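PDB 3SG0: extracellular ligand-binding receptor from Rhodopseudomonas palustris, which binds benzoylformate and probably serves as the solute-binding component of a transport system for aromatic acids derived from lignin. Local coordinates for residues Q79-R82 and K83-E87; K327-K330 and P331-E335. All blocks are in the same frame, centred on the assembly; numbering follows the deposited sequence.

Contact 1 (Q79-R82 and K83-E87); sequences QNAR and KLLSE
Ala81 and Leu85 meet across one turn of helix 74-86, the connecting helix of a beta-alpha-beta crossover between the parallel strands 61-69 and 92-94 in one sheet of this periplasmic binding protein. The stretch illustrates how an amphipathic helix uses its own carbonyls as a bed for the side chains one turn on. Leu85 shows it step by step. Leu85 CB lies 3.3 Å from Ala81 O and Leu85 CG 3.1 Å from that same oxygen. The first torsion (chi1 -63°) sets CG beside the backbone N, which keeps the branch point low against the preceding turn. Beyond it, Leu85 CD1 stays 3.4 Å from Ala81 O and lies 4.4 Å from Ala81 CB, a loose apolar touch. Ala81 O also accepts from Leu85 N at 2.8 Å. Outside this turn the leucine packs on Ile108 of helix 99-111 and on Val90, Ala112 and Thr114 in loops. Leu84 repeats the pattern one residue earlier: its CG sits 3.2 Å from Asn80 O, while its side chain reaches Phe66 and Leu68 of strand 61-69 and Leu93. Asn80, buried, turns its amide out of the turn, and ND2 is satisfied by Thr33 OG1 and Asp69 O. On the exposed flank a hydroxyl joins the backbone ladder. Ser86 folds its OG into the crowded position between its own N and carbonyl carbon (chi1 79°), which brings OG back to the carbonyl of Arg82. Arg82 O thus takes two bonds from one residue, from Ser86 OG at 2.8 Å and from Ser86 N at 2.8 Å, the two donors approaching opposite faces of its carbonyl plane.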
ATOM      1  N   GLN A  79      -6.166  14.271 -13.460  1.00 10.55           N
ATOM      2  CA  GLN A  79      -6.873  14.280 -14.736  1.00 10.99           C
ATOM      3  C   GLN A  79      -7.712  13.019 -14.929  1.00 10.54           C
ATOM      4  O   GLN A  79      -8.869  13.086 -15.336  1.00 11.08           O
ATOM      5  CB  GLN A  79      -5.889  14.445 -15.892  1.00 12.17           C
ATOM      6  CG  GLN A  79      -5.210  15.803 -15.910  1.00 18.77           C
ATOM      7  CD  GLN A  79      -4.027  15.873 -16.862  1.00 24.53           C
ATOM      8  OE1 GLN A  79      -3.526  14.853 -17.332  1.00 24.73           O
ATOM      9  NE2 GLN A  79      -3.570  17.089 -17.142  1.00 29.36           N
ATOM     10  N   ASN A  80      -7.119  11.866 -14.639  1.00  9.91           N
ATOM     11  CA  ASN A  80      -7.845  10.605 -14.713  1.00 11.02           C
ATOM     12  C   ASN A  80      -9.083  10.624 -13.829  1.00  9.11           C
ATOM     13  O   ASN A  80     -10.169  10.239 -14.250  1.00 10.37           O
ATOM     14  CB  ASN A  80      -6.959   9.423 -14.298  1.00 10.80           C
ATOM     15  CG  ASN A  80      -5.876   9.098 -15.316  1.00  9.81           C
ATOM     16  OD1 ASN A  80      -5.874   9.609 -16.435  1.00 11.98           O
ATOM     17  ND2 ASN A  80      -4.966   8.216 -14.938  1.00 10.24           N
ATOM     18  N   ALA A  81      -8.912  11.063 -12.589  1.00  9.23           N
ATOM     19  CA  ALA A  81     -10.019  11.091 -11.640  1.00  9.59           C
ATOM     20  C   ALA A  81     -11.130  12.006 -12.133  1.00 10.25           C
ATOM     21  O   ALA A  81     -12.299  11.647 -12.086  1.00 10.95           O
ATOM     22  CB  ALA A  81      -9.533  11.546 -10.279  1.00 11.14           C
ATOM     23  N   ARG A  82     -10.771  13.195 -12.604  1.00 10.65           N
ATOM     24  CA  ARG A  82     -11.790  14.128 -13.064  1.00 11.78           C
ATOM     25  C   ARG A  82     -12.543  13.575 -14.267  1.00 12.58           C
ATOM     26  O   ARG A  82     -13.751  13.778 -14.382  1.00 12.96           O
ATOM     27  CB  ARG A  82     -11.204  15.515 -13.337  1.00 12.85           C
ATOM     28  CG  ARG A  82     -10.799  16.240 -12.065  1.00 14.55           C
ATOM     29  CD  ARG A  82     -10.445  17.693 -12.326  1.00 18.39           C
ATOM     30  NE  ARG A  82     -10.362  18.433 -11.069  1.00 24.95           N
ATOM     31  CZ  ARG A  82      -9.228  18.781 -10.473  1.00 26.26           C
ATOM     32  NH1 ARG A  82      -8.059  18.471 -11.023  1.00 24.28           N
ATOM     33  NH2 ARG A  82      -9.268  19.447  -9.325  1.00 24.32           N
ATOM     34  N   LYS A  83     -11.850  12.869 -15.156  1.00 12.02           N
ATOM     35  CA  LYS A  83     -12.506  12.241 -16.299  0.63 13.00           C
ATOM     36  C   LYS A  83     -13.474  11.157 -15.836  1.00 12.87           C
ATOM     37  O   LYS A  83     -14.622  11.097 -16.283  1.00 15.10           O
ATOM     38  CB  LYS A  83     -11.473  11.639 -17.255  0.63 16.28           C
ATOM     39  CG  LYS A  83     -12.075  11.047 -18.520  0.63 18.29           C
ATOM     40  CD  LYS A  83     -11.097  10.118 -19.223  0.63 26.81           C
ATOM     41  CE  LYS A  83      -9.789  10.820 -19.544  0.63 29.58           C
ATOM     42  NZ  LYS A  83      -8.806   9.896 -20.183  0.63 33.67           N
ATOM     43  N   LEU A  84     -13.009  10.298 -14.937  1.00 12.19           N
ATOM     44  CA  LEU A  84     -13.833   9.206 -14.430  1.00 13.61           C
ATOM     45  C   LEU A  84     -15.055   9.724 -13.667  1.00 13.92           C
ATOM     46  O   LEU A  84     -16.155   9.166 -13.776  1.00 14.91           O
ATOM     47  CB  LEU A  84     -12.994   8.277 -13.551  1.00 12.31           C
ATOM     48  CG  LEU A  84     -11.886   7.521 -14.297  1.00 11.82           C
ATOM     49  CD1 LEU A  84     -10.877   6.936 -13.318  1.00 12.61           C
ATOM     50  CD2 LEU A  84     -12.491   6.424 -15.154  1.00 14.05           C
ATOM     51  N   LEU A  85     -14.869  10.794 -12.902  1.00 12.90           N
ATOM     52  CA  LEU A  85     -15.948  11.345 -12.088  1.00 14.91           C
ATOM     53  C   LEU A  85     -16.922  12.162 -12.935  1.00 16.93           C
ATOM     54  O   LEU A  85     -18.142  11.985 -12.845  1.00 18.38           O
ATOM     55  CB  LEU A  85     -15.377  12.187 -10.933  1.00 15.58           C
ATOM     56  CG  LEU A  85     -14.528  11.452  -9.895  1.00 14.32           C
ATOM     57  CD1 LEU A  85     -13.697  12.422  -9.061  1.00 15.24           C
ATOM     58  CD2 LEU A  85     -15.397  10.569  -8.998  1.00 15.24           C
ATOM     59  N   SER A  86     -16.394  13.046 -13.776  1.00 17.13           N
ATOM     60  CA  SER A  86     -17.247  13.990 -14.491  1.00 20.56           C
ATOM     61  C   SER A  86     -17.825  13.416 -15.779  1.00 18.10           C
ATOM     62  O   SER A  86     -18.937  13.775 -16.175  1.00 23.09           O
ATOM     63  CB  SER A  86     -16.494  15.295 -14.778  1.00 23.90           C
ATOM     64  OG  SER A  86     -15.621  15.155 -15.883  1.00 24.25           O
ATOM     65  N   GLU A  87     -17.081  12.534 -16.436  1.00 20.99           N
ATOM     66  CA  GLU A  87     -17.522  11.960 -17.703  1.00 20.53           C
ATOM     67  C   GLU A  87     -18.231  10.613 -17.549  1.00 20.62           C
ATOM     68  O   GLU A  87     -19.333  10.424 -18.062  1.00 23.26           O
ATOM     69  CB  GLU A  87     -16.358  11.851 -18.696  1.00 27.58           C
ATOM     70  CG  GLU A  87     -15.761  13.196 -19.100  1.00 32.10           C
ATOM     71  CD  GLU A  87     -14.613  13.063 -20.086  1.00 40.97           C
ATOM     72  OE1 GLU A  87     -14.482  11.992 -20.717  1.00 41.18           O
ATOM     73  OE2 GLU A  87     -13.836  14.033 -20.229  1.00 46.44           O
TER

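Contact 2 (K327-K330 and P331-E335)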
ATOM      1  N   LYS A 327     -30.403  -0.855  -1.831  1.00 10.66           N
ATOM      2  CA  LYS A 327     -31.710  -0.719  -1.184  1.00 11.64           C
ATOM      3  C   LYS A 327     -32.087   0.744  -1.040  1.00 12.08           C
ATOM      4  O   LYS A 327     -33.262   1.072  -0.854  1.00 14.33           O
ATOM      5  CB  LYS A 327     -31.709  -1.373   0.191  1.00 11.51           C
ATOM      6  CG  LYS A 327     -31.330  -2.832   0.174  1.00 12.40           C
ATOM      7  CD  LYS A 327     -31.529  -3.471   1.538  1.00 14.66           C
ATOM      8  CE  LYS A 327     -31.001  -4.897   1.557  1.00 19.47           C
ATOM      9  NZ  LYS A 327     -31.038  -5.469   2.926  1.00 19.41           N
ATOM     10  N   ALA A 328     -31.084   1.614  -1.126  1.00 12.26           N
ATOM     11  CA  ALA A 328     -31.274   3.042  -0.890  1.00 12.01           C
ATOM     12  C   ALA A 328     -31.489   3.851  -2.161  1.00 12.07           C
ATOM     13  O   ALA A 328     -32.222   4.839  -2.154  1.00 13.89           O
ATOM     14  CB  ALA A 328     -30.099   3.612  -0.103  1.00 14.51           C
ATOM     15  N   ALA A 329     -30.841   3.447  -3.249  1.00 12.88           N
ATOM     16  CA  ALA A 329     -30.797   4.267  -4.452  1.00 12.79           C
ATOM     17  C   ALA A 329     -30.259   3.470  -5.625  1.00 12.66           C
ATOM     18  O   ALA A 329     -29.705   2.390  -5.448  1.00 14.65           O
ATOM     19  CB  ALA A 329     -29.924   5.498  -4.214  1.00 15.62           C
ATOM     20  N   LYS A 330     -30.410   4.022  -6.824  1.00 14.45           N
ATOM     21  CA  LYS A 330     -29.928   3.373  -8.035  0.60 14.92           C
ATOM     22  C   LYS A 330     -28.494   3.774  -8.351  1.00 13.05           C
ATOM     23  O   LYS A 330     -28.074   4.891  -8.055  1.00 12.87           O
ATOM     24  CB  LYS A 330     -30.822   3.727  -9.224  0.60 18.11           C
ATOM     25  CG  LYS A 330     -32.220   3.130  -9.151  0.60 24.17           C
ATOM     26  CD  LYS A 330     -33.082   3.588 -10.315  0.60 32.90           C
ATOM     27  CE  LYS A 330     -34.460   2.946 -10.264  0.60 38.49           C
ATOM     28  NZ  LYS A 330     -35.141   3.183  -8.958  0.60 42.07           N
ATOM     29  N   PRO A 331     -27.738   2.866  -8.977  1.00 12.96           N
ATOM     30  CA  PRO A 331     -26.389   3.227  -9.418  1.00 12.42           C
ATOM     31  C   PRO A 331     -26.420   4.476 -10.284  1.00 11.95           C
ATOM     32  O   PRO A 331     -27.394   4.728 -10.995  1.00 13.40           O
ATOM     33  CB  PRO A 331     -25.963   2.019 -10.254  1.00 14.10           C
ATOM     34  CG  PRO A 331     -26.739   0.873  -9.674  1.00 15.33           C
ATOM     35  CD  PRO A 331     -28.070   1.465  -9.292  1.00 14.78           C
ATOM     36  N   GLY A 332     -25.356   5.267 -10.210  1.00 11.95           N
ATOM     37  CA  GLY A 332     -25.238   6.456 -11.031  1.00 13.24           C
ATOM     38  C   GLY A 332     -25.799   7.716 -10.401  1.00 13.40           C
ATOM     39  O   GLY A 332     -25.855   8.763 -11.047  1.00 15.48           O
ATOM     40  N   THR A 333     -26.232   7.620  -9.147  1.00 13.11           N
ATOM     41  CA  THR A 333     -26.798   8.763  -8.431  1.00 12.95           C
ATOM     42  C   THR A 333     -25.932   9.110  -7.231  1.00 11.57           C
ATOM     43  O   THR A 333     -25.261   8.244  -6.671  1.00 11.49           O
ATOM     44  CB  THR A 333     -28.218   8.472  -7.913  1.00 12.74           C
ATOM     45  OG1 THR A 333     -28.162   7.432  -6.928  1.00 12.78           O
ATOM     46  CG2 THR A 333     -29.148   8.057  -9.055  1.00 14.83           C
ATOM     47  N   PRO A 334     -25.968  10.383  -6.812  1.00 12.26           N
ATOM     48  CA  PRO A 334     -25.210  10.747  -5.611  1.00 12.77           C
ATOM     49  C   PRO A 334     -25.686   9.966  -4.392  1.00 10.83           C
ATOM     50  O   PRO A 334     -24.889   9.643  -3.528  1.00 11.19           O
ATOM     51  CB  PRO A 334     -25.511  12.239  -5.436  1.00 14.67           C
ATOM     52  CG  PRO A 334     -25.999  12.706  -6.760  1.00 20.57           C
ATOM     53  CD  PRO A 334     -26.618  11.538  -7.452  1.00 15.07           C
ATOM     54  N   GLU A 335     -26.974   9.654  -4.327  1.00 11.01           N
ATOM     55  CA  GLU A 335     -27.508   8.922  -3.183  1.00 11.78           C
ATOM     56  C   GLU A 335     -26.902   7.519  -3.061  1.00 10.73           C
ATOM     57  O   GLU A 335     -26.654   7.036  -1.963  1.00 10.59           O
ATOM     58  CB  GLU A 335     -29.038   8.853  -3.255  1.00 12.95           C
ATOM     59  CG  GLU A 335     -29.734  10.201  -3.076  1.00 16.60           C
ATOM     60  CD  GLU A 335     -29.723  11.085  -4.321  1.00 16.55           C
ATOM     61  OE1 GLU A 335     -29.400  10.610  -5.431  1.00 15.34           O
ATOM     62  OE2 GLU A 335     -30.057  12.282  -4.187  1.00 24.48           O
TER
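Thr333 and Lys330 close a type II beta turn in the short connection between helices 306-328 and 334-344, a worked example of a turn that flows directly into a helix N-cap. The beta carbons of Ala329, Thr333 and Glu335 are each directed at the opposing segment, bringing Ala329 CB, Thr333 OG1 and Glu335 CB together within the bend. The threonine hydroxyl lies between its own N and carbonyl carbon (chi1 65°), which aims OG1 at Lys330 O; it donates a bond of 2.8 Å that arrives in the carbonyl plane, with a C=O...OG1 angle of 156°. The methyl, anti to the carbonyl carbon, still leaves Thr333 CG2 3.5 Å from Lys330 O. The backbone bond of the turn, Thr333 N to Lys330 O, is weak at 3.5 Å, and the hydroxyl is the stronger tie. Ala329 CB packs beside this pair, 3.8 Å from Thr333 OG1 and 3.6 Å from Glu335 CB. Glu335 touches it through CB alone, its chain bending at chi2 before the carboxylate. At the corners, Pro331 supplies a rigid phi, while Gly332 has a positive phi at which a beta carbon would press on the carbonyl oxygen of Pro331. Because OG1 also accepts from Phe336 N as the N-cap, putting an alanine at Thr333 would probably leave that helix N-H without its cap and Lys330 O with only the weak turn bond from this residue. The whole bend lies on the surface, Ala329 packing on Phe336 and Ala328 on Ala339 of helix 334-344, while Gly332 N is bonded to the Asp91 carboxylate just ahead of strand 92-94.

Contacts 1 and 2 are two ways of handling local backbone polarity at different depths in the fold. Contact 1, partly buried, lies inside one helix whose leucines and alanine face a sheet and a neighbouring helix; contact 2 is a surface bend joining two other helices. Their centres are about 19 Å apart and their nearest atoms about 9 Å, without touching, yet both reach the region of strand 92-94, the first on the strand itself, the second at the residue just before it. In each a hydroxyl donates to a nearby carbonyl, but the serine adds a second bond within a regular helix, whereas the threonine reinforces a weakly bonded turn and starts a new helix.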